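Side-chain contact in putative integrase (PDB 5U96), which probably binds DNA and exchanges its strands as a serine integrase, the chain here being its coiled-coil domain, which mediates the direction of recombination: residues K15-L20 with D32-D37. Numbering follows the deposited sequence.
Sequences KRLFDL and DSMMND
With chi1 of L17 at -177°, its CG lies anti to the backbone N; CB points toward helix 28-50 and the isopropyl fork reaches it, crossing both methionine chains at a slant, so that its two methyls part between M34 and M35. Each methionine brings its terminal methyl to one branch. M35 also starts with CG anti to its backbone N, but the chain then folds at chi2 (62°) and again at chi3, which turns the thioether back toward helix 7-23 although the CB does not point that way. These bends bring M35 CE to 3.6 Å from L17 CD2. M35 CB, set by the backbone alone, lies 3.8 Å from the same methyl, so one branch of the leucine meets both the root and the end of M35. The other branch is met more lightly: M34 CE stands 3.9 Å from L17 CD1. The backbones come nearest at L17 and M35, with a CA-CA distance of 7.7 Å, and no hydrogen bond spans the pair. This is apolar packing inside a helical hairpin, helices 7-23 and 28-50 running antiparallel as an intramolecular coiled coil. L17 is buried, and L31 and I38 of helix 28-50 also touch it. M34 packs in addition on F18 of the second subunit.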
ATOM      1  N   LYS A  15      -3.884  -5.315  -9.294  1.00 33.43           N
ATOM      2  CA  LYS A  15      -5.219  -4.799  -9.588  1.00 34.16           C
ATOM      3  C   LYS A  15      -5.742  -3.960  -8.434  1.00 34.38           C
ATOM      4  O   LYS A  15      -6.083  -2.791  -8.611  1.00 34.47           O
ATOM      5  CB  LYS A  15      -6.203  -5.938  -9.872  1.00 33.69           C
ATOM      6  CG  LYS A  15      -7.660  -5.478  -9.958  1.00 34.39           C
ATOM      7  CD  LYS A  15      -8.626  -6.635 -10.109  1.00 34.91           C
ATOM      8  CE  LYS A  15     -10.065  -6.160  -9.957  1.00 35.71           C
ATOM      9  NZ  LYS A  15     -10.413  -5.844  -8.540  1.00 36.12           N
ATOM     10  N   ARG A  16      -5.819  -4.586  -7.262  1.00 33.26           N
ATOM     11  CA  ARG A  16      -6.322  -3.942  -6.055  1.00 33.80           C
ATOM     12  C   ARG A  16      -5.684  -2.572  -5.889  1.00 34.36           C
ATOM     13  O   ARG A  16      -6.363  -1.575  -5.650  1.00 33.33           O
ATOM     14  CB  ARG A  16      -6.034  -4.809  -4.828  1.00 33.73           C
ATOM     15  CG  ARG A  16      -6.623  -6.212  -4.899  1.00 33.17           C
ATOM     16  CD  ARG A  16      -7.998  -6.266  -4.279  1.00 33.87           C
ATOM     17  NE  ARG A  16      -7.952  -6.021  -2.844  1.00 33.44           N
ATOM     18  CZ  ARG A  16      -9.009  -5.706  -2.105  1.00 32.88           C
ATOM     19  NH1 ARG A  16     -10.207  -5.587  -2.660  1.00 33.32           N
ATOM     20  NH2 ARG A  16      -8.866  -5.501  -0.808  1.00 33.43           N
ATOM     21  N   LEU A  17      -4.367  -2.538  -6.048  1.00 33.86           N
ATOM     22  CA  LEU A  17      -3.607  -1.304  -5.962  1.00 34.92           C
ATOM     23  C   LEU A  17      -4.057  -0.301  -7.019  1.00 34.33           C
ATOM     24  O   LEU A  17      -4.140   0.897  -6.748  1.00 34.48           O
ATOM     25  CB  LEU A  17      -2.115  -1.598  -6.117  1.00 34.72           C
ATOM     26  CG  LEU A  17      -1.151  -0.419  -5.986  1.00 35.80           C
ATOM     27  CD1 LEU A  17      -1.302   0.250  -4.629  1.00 36.10           C
ATOM     28  CD2 LEU A  17       0.284  -0.886  -6.206  1.00 36.97           C
ATOM     29  N   PHE A  18      -4.350  -0.788  -8.221  1.00 34.90           N
ATOM     30  CA  PHE A  18      -4.760   0.100  -9.300  1.00 34.69           C
ATOM     31  C   PHE A  18      -6.144   0.678  -9.030  1.00 35.62           C
ATOM     32  O   PHE A  18      -6.453   1.791  -9.455  1.00 36.25           O
ATOM     33  CB  PHE A  18      -4.755  -0.616 -10.648  1.00 35.13           C
ATOM     34  CG  PHE A  18      -4.823   0.323 -11.819  1.00 36.14           C
ATOM     35  CD1 PHE A  18      -3.665   0.849 -12.370  1.00 36.87           C
ATOM     36  CD2 PHE A  18      -6.042   0.701 -12.356  1.00 36.02           C
ATOM     37  CE1 PHE A  18      -3.723   1.720 -13.440  1.00 36.86           C
ATOM     38  CE2 PHE A  18      -6.105   1.573 -13.425  1.00 36.46           C
ATOM     39  CZ  PHE A  18      -4.943   2.082 -13.967  1.00 36.57           C
ATOM     40  N   ASP A  19      -6.972  -0.077  -8.316  1.00 35.18           N
ATOM     41  CA  ASP A  19      -8.325   0.363  -7.997  1.00 34.79           C
ATOM     42  C   ASP A  19      -8.306   1.616  -7.126  1.00 35.99           C
ATOM     43  O   ASP A  19      -9.304   2.329  -7.031  1.00 35.68           O
ATOM     44  CB  ASP A  19      -9.099  -0.748  -7.287  1.00 34.62           C
ATOM     45  CG  ASP A  19      -9.066  -2.060  -8.045  1.00 34.34           C
ATOM     46  OD1 ASP A  19      -8.756  -2.040  -9.254  1.00 35.45           O
ATOM     47  OD2 ASP A  19      -9.352  -3.109  -7.433  1.00 34.86           O
ATOM     48  N   LEU A  20      -7.169   1.877  -6.488  1.00 35.81           N
ATOM     49  CA  LEU A  20      -7.014   3.067  -5.660  1.00 36.64           C
ATOM     50  C   LEU A  20      -6.693   4.286  -6.519  1.00 37.21           C
ATOM     51  O   LEU A  20      -7.046   5.412  -6.166  1.00 35.02           O
ATOM     52  CB  LEU A  20      -5.919   2.853  -4.612  1.00 35.90           C
ATOM     53  CG  LEU A  20      -6.160   1.713  -3.619  1.00 35.23           C
ATOM     54  CD1 LEU A  20      -5.003   1.611  -2.637  1.00 34.90           C
ATOM     55  CD2 LEU A  20      -7.477   1.897  -2.876  1.00 34.94           C
ATOM     56  N   ASP A  32       3.000   4.513  -5.577  1.00 38.17           N
ATOM     57  CA  ASP A  32       4.072   4.240  -6.534  1.00 38.34           C
ATOM     58  C   ASP A  32       5.192   3.420  -5.901  1.00 38.81           C
ATOM     59  O   ASP A  32       5.888   2.674  -6.589  1.00 38.83           O
ATOM     60  CB  ASP A  32       4.641   5.549  -7.094  1.00 38.04           C
ATOM     61  CG  ASP A  32       3.809   6.111  -8.235  1.00 37.49           C
ATOM     62  OD1 ASP A  32       2.614   5.762  -8.338  1.00 37.25           O
ATOM     63  OD2 ASP A  32       4.354   6.905  -9.031  1.00 37.97           O
ATOM     64  N   SER A  33       5.361   3.563  -4.591  1.00 39.63           N
ATOM     65  CA  SER A  33       6.429   2.870  -3.879  1.00 39.28           C
ATOM     66  C   SER A  33       6.189   1.366  -3.820  1.00 38.94           C
ATOM     67  O   SER A  33       7.112   0.575  -4.009  1.00 39.24           O
ATOM     68  CB  SER A  33       6.572   3.423  -2.461  1.00 39.55           C
ATOM     69  OG  SER A  33       6.956   4.786  -2.486  1.00 40.39           O
ATOM     70  N   MET A  34       4.951   0.973  -3.547  1.00 38.89           N
ATOM     71  CA  MET A  34       4.607  -0.441  -3.453  1.00 39.00           C
ATOM     72  C   MET A  34       4.471  -1.056  -4.838  1.00 38.06           C
ATOM     73  O   MET A  34       4.709  -2.247  -5.022  1.00 37.96           O
ATOM     74  CB  MET A  34       3.314  -0.627  -2.670  1.00 38.92           C
ATOM     75  CG  MET A  34       3.345   0.012  -1.297  1.00 38.65           C
ATOM     76  SD  MET A  34       1.776  -0.126  -0.436  1.00 34.75           S
ATOM     77  CE  MET A  34       0.751   0.958  -1.424  1.00 36.09           C
ATOM     78  N   MET A  35       4.078  -0.239  -5.808  1.00 38.56           N
ATOM     79  CA  MET A  35       3.997  -0.692  -7.188  1.00 38.51           C
ATOM     80  C   MET A  35       5.392  -1.031  -7.699  1.00 38.50           C
ATOM     81  O   MET A  35       5.567  -1.963  -8.483  1.00 38.80           O
ATOM     82  CB  MET A  35       3.350   0.374  -8.071  1.00 38.75           C
ATOM     83  CG  MET A  35       3.275  -0.010  -9.539  1.00 38.58           C
ATOM     84  SD  MET A  35       2.283  -1.486  -9.833  1.00 36.73           S
ATOM     85  CE  MET A  35       0.628  -0.807  -9.760  1.00 37.09           C
ATOM     86  N   ASN A  36       6.382  -0.265  -7.253  1.00 38.66           N
ATOM     87  CA  ASN A  36       7.773  -0.534  -7.586  1.00 38.33           C
ATOM     88  C   ASN A  36       8.189  -1.910  -7.084  1.00 38.37           C
ATOM     89  O   ASN A  36       8.975  -2.607  -7.727  1.00 38.75           O
ATOM     90  CB  ASN A  36       8.679   0.546  -6.993  1.00 38.75           C
ATOM     91  CG  ASN A  36      10.150   0.276  -7.233  1.00 38.85           C
ATOM     92  OD1 ASN A  36      10.658   0.471  -8.337  1.00 39.13           O
ATOM     93  ND2 ASN A  36      10.848  -0.161  -6.191  1.00 39.37           N
ATOM     94  N   ASP A  37       7.652  -2.295  -5.932  1.00 38.42           N
ATOM     95  CA  ASP A  37       7.910  -3.612  -5.363  1.00 37.61           C
ATOM     96  C   ASP A  37       7.067  -4.676  -6.056  1.00 37.13           C
ATOM     97  O   ASP A  37       7.538  -5.783  -6.310  1.00 37.73           O
ATOM     98  CB  ASP A  37       7.620  -3.614  -3.861  1.00 37.78           C
ATOM     99  CG  ASP A  37       8.479  -2.624  -3.099  1.00 37.53           C
ATOM    100  OD1 ASP A  37       9.649  -2.426  -3.488  1.00 37.75           O
ATOM    101  OD2 ASP A  37       7.984  -2.043  -2.111  1.00 37.76           O
TER